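Local coordinates for protein diaminopimelate decarboxylase (Methanocaldococcus jannaschii, PDB 1TWI) that catalyses the decarboxylation of meso-diaminopimelate to L-lysine, the final step of lysine biosynthesis, as a homodimer that uses pyridoxal 5'-phosphate, at residues A[64-67]-A[68-72]; A[72-75]-A[76-80]; A[93-96]-A[97-101]; A[385-388]-A[389-393]. One frame throughout, in Å; residues are numbered along the deposited sequence.

Contact 1 of 4, residues A[64-67]-A[68-72]; sequences VAYA and YKANA. With PLP (pyridoxal-5'-phosphate), chain E.
Y66 reaches over the turn that follows its strand and donates its phenol proton to the backbone of N71, with OH 2.7 Å from O. That oxygen lies at the edge of the Y66 ring, in its plane, and is used through a lone pair in its own carbonyl plane. CG stands anti to the backbone N (chi1 167°), beside the carbonyl carbon, from where the phenol meets N71 O. The Y68 ring meets that of Y66 rim to rim, CD2 of Y66 lying 3.6 Å from CD1 of Y68 and the planes turned 53° apart. Strand 62-67 belongs to the parallel barrel of this fold-type III decarboxylase, and the 3-10 segment 68-70 opens at its C-terminal end, where the cofactor binds. There A70 N bonds to A67 O at 3.0 Å. A67 CB sits 3.5 Å from C5A of pyridoxal phosphate and is pressed tightly against K69 CE at 3.4 Å. K69 forms the Schiff base in the enzyme, but here it is not joined to the cofactor: its chain bends at chi2 and chi3 and brings NZ over one face of the pyridine ring, 3.2 Å from C3, where a salt bridge to D88 holds it.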
loop_
_atom_site.group_PDB
_atom_site.type_symbol
_atom_site.label_atom_id
_atom_site.label_comp_id
_atom_site.label_asym_id
_atom_site.label_seq_id
_atom_site.Cartn_x
_atom_site.Cartn_y
_atom_site.Cartn_z
ATOM N N VAL A 64 -27.696 -2.991 -7.849
ATOM C CA VAL A 64 -26.253 -3.198 -7.913
ATOM C C VAL A 64 -25.648 -2.142 -6.962
ATOM O O VAL A 64 -25.754 -0.926 -7.199
ATOM C CB VAL A 64 -25.724 -2.943 -9.337
ATOM C CG1 VAL A 64 -24.207 -3.149 -9.385
ATOM C CG2 VAL A 64 -26.441 -3.881 -10.324
ATOM N N ALA A 65 -25.062 -2.579 -5.862
ATOM C CA ALA A 65 -24.429 -1.610 -4.965
ATOM C C ALA A 65 -22.926 -1.695 -5.233
ATOM O O ALA A 65 -22.192 -2.529 -4.633
ATOM C CB ALA A 65 -24.749 -1.938 -3.486
ATOM N N TYR A 66 -22.463 -0.832 -6.137
ATOM C CA TYR A 66 -21.044 -0.844 -6.518
ATOM C C TYR A 66 -20.117 -0.696 -5.320
ATOM O O TYR A 66 -20.293 0.189 -4.514
ATOM C CB TYR A 66 -20.796 0.234 -7.602
ATOM C CG TYR A 66 -19.355 0.515 -7.846
ATOM C CD1 TYR A 66 -18.492 -0.474 -8.329
ATOM C CD2 TYR A 66 -18.831 1.786 -7.570
ATOM C CE1 TYR A 66 -17.136 -0.217 -8.533
ATOM C CE2 TYR A 66 -17.475 2.057 -7.767
ATOM C CZ TYR A 66 -16.633 1.057 -8.241
ATOM O OH TYR A 66 -15.289 1.325 -8.356
ATOM N N ALA A 67 -19.142 -1.584 -5.185
ATOM C CA ALA A 67 -18.263 -1.484 -4.036
ATOM C C ALA A 67 -17.209 -0.375 -4.250
ATOM O O ALA A 67 -16.216 -0.566 -5.013
ATOM C CB ALA A 67 -17.568 -2.798 -3.802
ATOM N N TYR A 68 -17.440 0.763 -3.598
ATOM C CA TYR A 68 -16.563 1.923 -3.714
ATOM C C TYR A 68 -15.127 1.639 -3.409
ATOM O O TYR A 68 -14.244 2.283 -3.971
ATOM C CB TYR A 68 -17.030 3.070 -2.789
ATOM C CG TYR A 68 -18.041 3.979 -3.458
ATOM C CD1 TYR A 68 -18.930 3.462 -4.417
ATOM C CD2 TYR A 68 -18.099 5.355 -3.143
ATOM C CE1 TYR A 68 -19.880 4.316 -5.057
ATOM C CE2 TYR A 68 -19.037 6.221 -3.767
ATOM C CZ TYR A 68 -19.917 5.702 -4.702
ATOM O OH TYR A 68 -20.888 6.504 -5.249
ATOM N N LYS A 69 -14.864 0.640 -2.580
ATOM C CA LYS A 69 -13.459 0.404 -2.201
ATOM C C LYS A 69 -12.623 0.067 -3.424
ATOM O O LYS A 69 -11.406 0.222 -3.393
ATOM C CB LYS A 69 -13.326 -0.692 -1.145
ATOM C CG LYS A 69 -13.627 -2.126 -1.605
ATOM C CD LYS A 69 -14.458 -2.869 -0.509
ATOM C CE LYS A 69 -15.970 -2.616 -0.807
ATOM N NZ LYS A 69 -16.944 -3.069 0.168
ATOM N N ALA A 70 -13.277 -0.397 -4.498
ATOM C CA ALA A 70 -12.545 -0.741 -5.736
ATOM C C ALA A 70 -12.012 0.460 -6.529
ATOM O O ALA A 70 -10.960 0.374 -7.182
ATOM C CB ALA A 70 -13.422 -1.617 -6.644
ATOM N N ASN A 71 -12.689 1.593 -6.414
ATOM C CA ASN A 71 -12.296 2.814 -7.151
ATOM C C ASN A 71 -13.390 3.837 -6.828
ATOM O O ASN A 71 -14.542 3.681 -7.284
ATOM C CB ASN A 71 -12.313 2.559 -8.665
ATOM C CG ASN A 71 -11.595 3.683 -9.453
ATOM O OD1 ASN A 71 -11.691 4.854 -9.086
ATOM N ND2 ASN A 71 -10.907 3.332 -10.524
ATOM N N ALA A 72 -13.060 4.848 -6.031
ATOM C CA ALA A 72 -14.029 5.887 -5.666
ATOM C C ALA A 72 -13.680 7.249 -6.273
ATOM O O ALA A 72 -14.049 8.289 -5.715
ATOM C CB ALA A 72 -14.163 6.015 -4.110
HETATM N N1 PLP E . -18.771 -6.311 -0.524
HETATM C C2 PLP E . -17.913 -6.363 0.560
HETATM C C2A PLP E . -18.572 -6.464 1.957
HETATM C C3 PLP E . -16.546 -6.291 0.307
HETATM O O3 PLP E . -15.733 -6.343 1.394
HETATM C C4 PLP E . -16.008 -6.215 -0.951
HETATM C C4A PLP E . -14.452 -6.143 -1.119
HETATM O O4A PLP E . -13.826 -5.903 -0.136
HETATM C C5 PLP E . -16.875 -6.165 -2.065
HETATM C C6 PLP E . -18.235 -6.229 -1.806
HETATM C C5A PLP E . -16.469 -6.085 -3.530
HETATM O O4P PLP E . -15.630 -7.200 -3.925
HETATM P P PLP E . -15.187 -7.409 -5.433
HETATM O O1P PLP E . -14.343 -8.615 -5.378
HETATM O O2P PLP E . -14.398 -6.181 -5.792
HETATM O O3P PLP E . -16.389 -7.591 -6.245
#

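Contact 2 of 4, residues A[72-75]-A[76-80]; sequences ANLA and ITRLL
The first turn of helix 74-82, the helix of the beta-alpha-beta unit between strands 62-67 and 86-89, is capped by the side chain of N73. Its OD1 takes two backbone N-H groups. I76 N comes in at 3.3 Å, in the amide carbonyl plane and on a lone pair, whereas A75 N at 2.9 Å stands well above that plane. With chi1 at 166°, CG lies beside the carbonyl carbon and the amide is turned to the N-H groups at the helix start; ND2 is held by I414 O. I76 CG1 packs at 3.8 Å from the same OD1, crossing the asparagine side chain at about a right angle. The regular helical bonds begin with T77 N to N73 O, at 2.9 Å. T77 CG2 turns back to A72 CA at 3.7 Å, and its OG1 pairs with S101 OG, just past the end of helix 92-100. Facing the second subunit, L74 and R78 run side by side, CG of L74 being 4.2 Å from CD of R78. The guanidinium goes on to the C-terminus of that subunit, where NE bonds to L433 O. An asparagine just before the first helical residue, its oxygen taking the N-H groups two and three residues on, is an N-cap.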
loop_
_atom_site.group_PDB
_atom_site.type_symbol
_atom_site.label_atom_id
_atom_site.label_comp_id
_atom_site.label_asym_id
_atom_site.label_seq_id
_atom_site.Cartn_x
_atom_site.Cartn_y
_atom_site.Cartn_z
ATOM N N ALA A 72 -13.060 4.848 -6.031
ATOM C CA ALA A 72 -14.029 5.887 -5.666
ATOM C C ALA A 72 -13.680 7.249 -6.273
ATOM O O ALA A 72 -14.049 8.289 -5.715
ATOM C CB ALA A 72 -14.163 6.015 -4.110
ATOM N N ASN A 73 -12.978 7.249 -7.408
ATOM C CA ASN A 73 -12.659 8.499 -8.083
ATOM C C ASN A 73 -14.022 9.180 -8.415
ATOM O O ASN A 73 -14.963 8.528 -8.935
ATOM C CB ASN A 73 -11.823 8.248 -9.356
ATOM C CG ASN A 73 -11.778 9.479 -10.251
ATOM O OD1 ASN A 73 -12.725 9.747 -10.994
ATOM N ND2 ASN A 73 -10.705 10.255 -10.153
ATOM N N LEU A 74 -14.137 10.490 -8.138
ATOM C CA LEU A 74 -15.428 11.166 -8.280
ATOM C C LEU A 74 -16.050 11.090 -9.661
ATOM O O LEU A 74 -17.277 11.025 -9.793
ATOM C CB LEU A 74 -15.335 12.661 -7.821
ATOM C CG LEU A 74 -16.662 13.432 -7.591
ATOM C CD1 LEU A 74 -17.511 12.689 -6.536
ATOM C CD2 LEU A 74 -16.337 14.896 -7.066
ATOM N N ALA A 75 -15.236 11.084 -10.704
ATOM C CA ALA A 75 -15.862 10.981 -12.044
ATOM C C ALA A 75 -16.435 9.557 -12.238
ATOM O O ALA A 75 -17.520 9.384 -12.825
ATOM C CB ALA A 75 -14.843 11.288 -13.174
ATOM N N ILE A 76 -15.690 8.555 -11.766
ATOM C CA ILE A 76 -16.129 7.151 -11.937
ATOM C C ILE A 76 -17.427 6.904 -11.162
ATOM O O ILE A 76 -18.347 6.265 -11.672
ATOM C CB ILE A 76 -15.022 6.141 -11.458
ATOM C CG1 ILE A 76 -13.747 6.306 -12.312
ATOM C CG2 ILE A 76 -15.546 4.682 -11.520
ATOM C CD1 ILE A 76 -14.012 6.255 -13.839
ATOM N N THR A 77 -17.500 7.397 -9.913
ATOM C CA THR A 77 -18.696 7.211 -9.109
ATOM C C THR A 77 -19.866 8.032 -9.685
ATOM O O THR A 77 -21.018 7.583 -9.655
ATOM C CB THR A 77 -18.436 7.565 -7.591
ATOM O OG1 THR A 77 -18.016 8.924 -7.483
ATOM C CG2 THR A 77 -17.362 6.643 -6.999
ATOM N N ARG A 78 -19.595 9.213 -10.243
ATOM C CA ARG A 78 -20.702 9.962 -10.841
ATOM C C ARG A 78 -21.203 9.240 -12.083
ATOM O O ARG A 78 -22.407 9.239 -12.344
ATOM C CB ARG A 78 -20.306 11.438 -11.163
ATOM C CG ARG A 78 -20.244 12.262 -9.868
ATOM C CD ARG A 78 -20.004 13.753 -10.034
ATOM N NE ARG A 78 -21.191 14.419 -10.565
ATOM C CZ ARG A 78 -22.246 14.854 -9.870
ATOM N NH1 ARG A 78 -22.356 14.735 -8.540
ATOM N NH2 ARG A 78 -23.220 15.436 -10.545
ATOM N N LEU A 79 -20.281 8.637 -12.839
ATOM C CA LEU A 79 -20.673 7.870 -14.037
ATOM C C LEU A 79 -21.598 6.757 -13.580
ATOM O O LEU A 79 -22.727 6.596 -14.098
ATOM C CB LEU A 79 -19.432 7.242 -14.694
ATOM C CG LEU A 79 -19.694 6.190 -15.828
ATOM C CD1 LEU A 79 -20.549 6.786 -17.039
ATOM C CD2 LEU A 79 -18.331 5.619 -16.278
ATOM N N LEU A 80 -21.114 5.946 -12.617
ATOM C CA LEU A 80 -21.920 4.845 -12.127
ATOM C C LEU A 80 -23.278 5.310 -11.558
ATOM O O LEU A 80 -24.300 4.681 -11.853
ATOM C CB LEU A 80 -21.099 3.952 -11.134
ATOM C CG LEU A 80 -20.127 3.075 -11.944
ATOM C CD1 LEU A 80 -19.003 2.546 -11.043
ATOM C CD2 LEU A 80 -20.939 1.923 -12.584
#

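Contact 3 of 4, residues A[93-96]-A[97-101]; sequences GELY and IAKLS
Y96 and L100 meet one turn apart on helix 92-100. Y96 CB and CG stay beside the backbone of I97, CG 3.8 Å from I97 N, and chi1 near 180° (-173°) carries the ring away from its own N. CD2 is 4.0 Å from L100 CD1, and CE2 makes the closest touch with that methyl at 3.5 Å. CZ still lies within 4.0 Å of L100 CD1, which approaches the ring obliquely, while L100 CG stands above one ring face, offset toward the rim. Beyond the helix the Y96 ring meets that of Y420 of the second subunit, and L100 packs on I424 of the same subunit. The backbone beneath is regular: the amides of residues 97 to 100 bond to the carbonyls four residues earlier, L100 N to Y96 O at 2.9 Å. L95 and K99 lie alongside each other on a different face, with K99 NZ bonded to S105 OG. I97 lays CG1 along G93 O at 3.4 Å. Toward the active site, E94 packs on K69, and its OE1 accepts from V90 N. At the end of the helix S101 OG, which also meets T77 OG1, folds back to donate to I97 O at 2.7 Å, from above the carbonyl plane. The contact is typical of an i to i+4 turn in an outer helix of an alpha/beta barrel, with its outward side partly against the second subunit.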
loop_
_atom_site.group_PDB
_atom_site.type_symbol
_atom_site.label_atom_id
_atom_site.label_comp_id
_atom_site.label_asym_id
_atom_site.label_seq_id
_atom_site.Cartn_x
_atom_site.Cartn_y
_atom_site.Cartn_z
ATOM N N GLY A 93 -15.971 8.401 4.435
ATOM C CA GLY A 93 -15.420 9.018 3.241
ATOM C C GLY A 93 -16.136 8.500 1.984
ATOM O O GLY A 93 -16.485 9.296 1.096
ATOM N N GLU A 94 -16.352 7.185 1.904
ATOM C CA GLU A 94 -17.057 6.646 0.754
ATOM C C GLU A 94 -18.507 7.078 0.773
ATOM O O GLU A 94 -19.050 7.364 -0.293
ATOM C CB GLU A 94 -16.959 5.110 0.718
ATOM C CG GLU A 94 -15.519 4.659 0.275
ATOM C CD GLU A 94 -15.345 3.134 0.203
ATOM O OE1 GLU A 94 -16.316 2.443 0.540
ATOM O OE2 GLU A 94 -14.243 2.645 -0.179
ATOM N N LEU A 95 -19.120 7.196 1.958
ATOM C CA LEU A 95 -20.535 7.589 2.006
ATOM C C LEU A 95 -20.629 9.067 1.492
ATOM O O LEU A 95 -21.542 9.467 0.718
ATOM C CB LEU A 95 -21.052 7.496 3.443
ATOM C CG LEU A 95 -22.457 8.133 3.621
ATOM C CD1 LEU A 95 -23.423 7.432 2.641
ATOM C CD2 LEU A 95 -22.970 7.973 5.067
ATOM N N TYR A 96 -19.680 9.875 1.938
ATOM C CA TYR A 96 -19.612 11.287 1.521
ATOM C C TYR A 96 -19.509 11.331 -0.015
ATOM O O TYR A 96 -20.224 12.067 -0.698
ATOM C CB TYR A 96 -18.346 11.894 2.169
ATOM C CG TYR A 96 -18.164 13.367 2.011
ATOM C CD1 TYR A 96 -18.782 14.235 2.909
ATOM C CD2 TYR A 96 -17.341 13.893 1.016
ATOM C CE1 TYR A 96 -18.588 15.607 2.824
ATOM C CE2 TYR A 96 -17.120 15.299 0.921
ATOM C CZ TYR A 96 -17.767 16.127 1.849
ATOM O OH TYR A 96 -17.615 17.500 1.831
ATOM N N ILE A 97 -18.574 10.573 -0.578
ATOM C CA ILE A 97 -18.444 10.554 -2.034
ATOM C C ILE A 97 -19.746 10.035 -2.725
ATOM O O ILE A 97 -20.155 10.589 -3.770
ATOM C CB ILE A 97 -17.206 9.682 -2.457
ATOM C CG1 ILE A 97 -15.905 10.386 -2.067
ATOM C CG2 ILE A 97 -17.193 9.442 -3.932
ATOM C CD1 ILE A 97 -14.717 9.385 -2.058
ATOM N N ALA A 98 -20.388 8.995 -2.185
ATOM C CA ALA A 98 -21.624 8.494 -2.815
ATOM C C ALA A 98 -22.692 9.574 -2.859
ATOM O O ALA A 98 -23.376 9.738 -3.889
ATOM C CB ALA A 98 -22.190 7.220 -2.070
ATOM N N LYS A 99 -22.851 10.296 -1.736
ATOM C CA LYS A 99 -23.858 11.363 -1.683
ATOM C C LYS A 99 -23.450 12.493 -2.616
ATOM O O LYS A 99 -24.310 13.002 -3.314
ATOM C CB LYS A 99 -24.060 11.893 -0.256
ATOM C CG LYS A 99 -24.622 10.893 0.729
ATOM C CD LYS A 99 -25.998 10.449 0.332
ATOM C CE LYS A 99 -27.074 11.497 0.759
ATOM N NZ LYS A 99 -28.464 11.064 0.396
ATOM N N LEU A 100 -22.168 12.891 -2.647
ATOM C CA LEU A 100 -21.780 13.939 -3.585
ATOM C C LEU A 100 -21.892 13.415 -5.043
ATOM O O LEU A 100 -21.905 14.190 -5.990
ATOM C CB LEU A 100 -20.347 14.434 -3.342
ATOM C CG LEU A 100 -20.248 15.307 -2.057
ATOM C CD1 LEU A 100 -18.829 15.968 -2.002
ATOM C CD2 LEU A 100 -21.371 16.394 -2.055
ATOM N N SER A 101 -22.007 12.111 -5.225
ATOM C CA SER A 101 -22.097 11.599 -6.609
ATOM C C SER A 101 -23.568 11.467 -7.028
ATOM O O SER A 101 -23.863 11.016 -8.135
ATOM C CB SER A 101 -21.433 10.227 -6.692
ATOM O OG SER A 101 -20.029 10.342 -6.474
#

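Contact 4 of 4, residues A[385-388]-A[389-393]; sequences GAYG and ISMAN. With PLP (pyridoxal-5'-phosphate), chain E.
Y387 and M391 lie across a tight turn, with Y387 CB 4.0 Å from M391 SD. This is the apolar part of the contact: the sulfur comes in obliquely to the tyrosine ring, its chain bent at chi3, and M391 also packs on Y333 and, across the dimer, on Y395 of the second subunit. Close by, S390 OG lies 3.2 Å from Y387 CA. It occupies the position between the backbone N and the carbonyl carbon (chi1 70°), and from there it bonds to K69 O.

Backbone bonds close the turn. M391 N donates to G388 O at 3.1 Å, an i to i+3 bond that spans the 3-10 segment 389-391. One water, water 1, bridges the two segments by accepting from G388 N and from S390 N, both at 2.9 Å; it gives a weak bond to G385 O. It thus satisfies two amides that open the turn, while G385 O also accepts from N71 ND2.

The bond to the cofactor is made by the tip of the tyrosine. Y387 OH donates to O2P of pyridoxal phosphate at 2.6 Å, and that oxygen sits at the ring edge, in its plane. S213 OG and the backbone N atoms of G250, G292 and R293 also bond to the cofactor. Both Y387 and M391 also line the pocket of the bound product lysine. A loop of the C-terminal beta domain that reaches the barrel's cofactor and the dimer partner in this way is characteristic of the active site of class-II (fold-type III) decarboxylases.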
loop_
_atom_site.group_PDB
_atom_site.type_symbol
_atom_site.label_atom_id
_atom_site.label_comp_id
_atom_site.label_asym_id
_atom_site.label_seq_id
_atom_site.Cartn_x
_atom_site.Cartn_y
_atom_site.Cartn_z
ATOM N N GLY A 385 -8.345 -1.163 -13.313
ATOM C CA GLY A 385 -9.424 -0.254 -12.884
ATOM C C GLY A 385 -9.912 -0.415 -11.437
ATOM O O GLY A 385 -10.551 0.477 -10.884
ATOM N N ALA A 386 -9.608 -1.559 -10.833
ATOM C CA ALA A 386 -10.032 -1.888 -9.459
ATOM C C ALA A 386 -8.804 -2.150 -8.583
ATOM O O ALA A 386 -7.903 -2.852 -9.006
ATOM C CB ALA A 386 -10.939 -3.167 -9.475
ATOM N N TYR A 387 -8.780 -1.592 -7.381
ATOM C CA TYR A 387 -7.677 -1.740 -6.422
ATOM C C TYR A 387 -6.419 -1.306 -7.122
ATOM O O TYR A 387 -5.383 -1.938 -7.004
ATOM C CB TYR A 387 -7.569 -3.186 -5.965
ATOM C CG TYR A 387 -8.936 -3.668 -5.471
ATOM C CD1 TYR A 387 -9.475 -3.183 -4.293
ATOM C CD2 TYR A 387 -9.707 -4.522 -6.245
ATOM C CE1 TYR A 387 -10.795 -3.543 -3.880
ATOM C CE2 TYR A 387 -11.004 -4.904 -5.878
ATOM C CZ TYR A 387 -11.553 -4.409 -4.689
ATOM O OH TYR A 387 -12.831 -4.781 -4.327
ATOM N N GLY A 388 -6.570 -0.257 -7.913
ATOM C CA GLY A 388 -5.435 0.331 -8.595
ATOM C C GLY A 388 -5.225 1.696 -7.972
ATOM O O GLY A 388 -4.465 1.849 -6.998
ATOM N N ILE A 389 -5.901 2.719 -8.490
ATOM C CA ILE A 389 -5.725 4.037 -7.886
ATOM C C ILE A 389 -6.252 3.962 -6.441
ATOM O O ILE A 389 -5.751 4.665 -5.566
ATOM C CB ILE A 389 -6.459 5.136 -8.721
ATOM C CG1 ILE A 389 -6.009 6.551 -8.275
ATOM C CG2 ILE A 389 -8.006 5.036 -8.530
ATOM C CD1 ILE A 389 -4.536 6.913 -8.718
ATOM N N SER A 390 -7.227 3.106 -6.156
ATOM C CA SER A 390 -7.767 3.102 -4.776
ATOM C C SER A 390 -6.738 2.670 -3.719
ATOM O O SER A 390 -6.922 2.965 -2.547
ATOM C CB SER A 390 -9.031 2.236 -4.657
ATOM O OG SER A 390 -8.736 0.844 -4.782
ATOM N N MET A 391 -5.654 2.000 -4.120
ATOM C CA MET A 391 -4.631 1.624 -3.128
ATOM C C MET A 391 -3.331 2.361 -3.428
ATOM O O MET A 391 -2.310 2.070 -2.802
ATOM C CB MET A 391 -4.377 0.094 -3.142
ATOM C CG MET A 391 -5.652 -0.741 -2.838
ATOM S SD MET A 391 -5.438 -2.545 -2.604
ATOM C CE MET A 391 -4.674 -2.603 -1.051
ATOM N N ALA A 392 -3.337 3.304 -4.368
ATOM C CA ALA A 392 -2.084 4.012 -4.716
ATOM C C ALA A 392 -1.551 4.792 -3.506
ATOM O O ALA A 392 -2.334 5.174 -2.621
ATOM C CB ALA A 392 -2.344 4.986 -5.893
ATOM N N ASN A 393 -0.246 5.061 -3.445
ATOM C CA ASN A 393 0.241 5.802 -2.297
ATOM C C ASN A 393 1.450 6.625 -2.731
ATOM O O ASN A 393 1.734 6.668 -3.904
ATOM C CB ASN A 393 0.628 4.810 -1.231
ATOM C CG ASN A 393 1.534 3.732 -1.780
ATOM O OD1 ASN A 393 1.134 2.552 -1.918
ATOM N ND2 ASN A 393 2.732 4.104 -2.117
HETATM N N1 PLP E . -18.771 -6.311 -0.524
HETATM C C2 PLP E . -17.913 -6.363 0.560
HETATM C C2A PLP E . -18.572 -6.464 1.957
HETATM C C3 PLP E . -16.546 -6.291 0.307
HETATM O O3 PLP E . -15.733 -6.343 1.394
HETATM C C4 PLP E . -16.008 -6.215 -0.951
HETATM C C4A PLP E . -14.452 -6.143 -1.119
HETATM O O4A PLP E . -13.826 -5.903 -0.136
HETATM C C5 PLP E . -16.875 -6.165 -2.065
HETATM C C6 PLP E . -18.235 -6.229 -1.806
HETATM C C5A PLP E . -16.469 -6.085 -3.530
HETATM O O4P PLP E . -15.630 -7.200 -3.925
HETATM P P PLP E . -15.187 -7.409 -5.433
HETATM O O1P PLP E . -14.343 -8.615 -5.378
HETATM O O2P PLP E . -14.398 -6.181 -5.792
HETATM O O3P PLP E . -16.389 -7.591 -6.245
HETATM O O HOH W 1 -8.752 1.595 -8.162
#

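How the contacts relate
Contact 1 is the most central, its centre about 5 Å from that of the chain, and with contact 4 it touches the cofactor. These two combine polar and backbone bonds with close side-chain packing around short 3-10 segments, and A70 O to Y387 N probably joins them. Contacts 2 and 3 lie further out, on successive helices of the barrel, and rely on regular helical bonding, one with an asparagine cap and the other with an apolar ring-to-leucine touch. Every touching residue of contact 1 is buried, those of contacts 2 and 4 are buried or partly exposed, and contact 3 alone has an exposed one, L100. Contact 2 shares A72 with contact 1, and a hydroxyl pair ties it to contact 3. All four reach the second subunit.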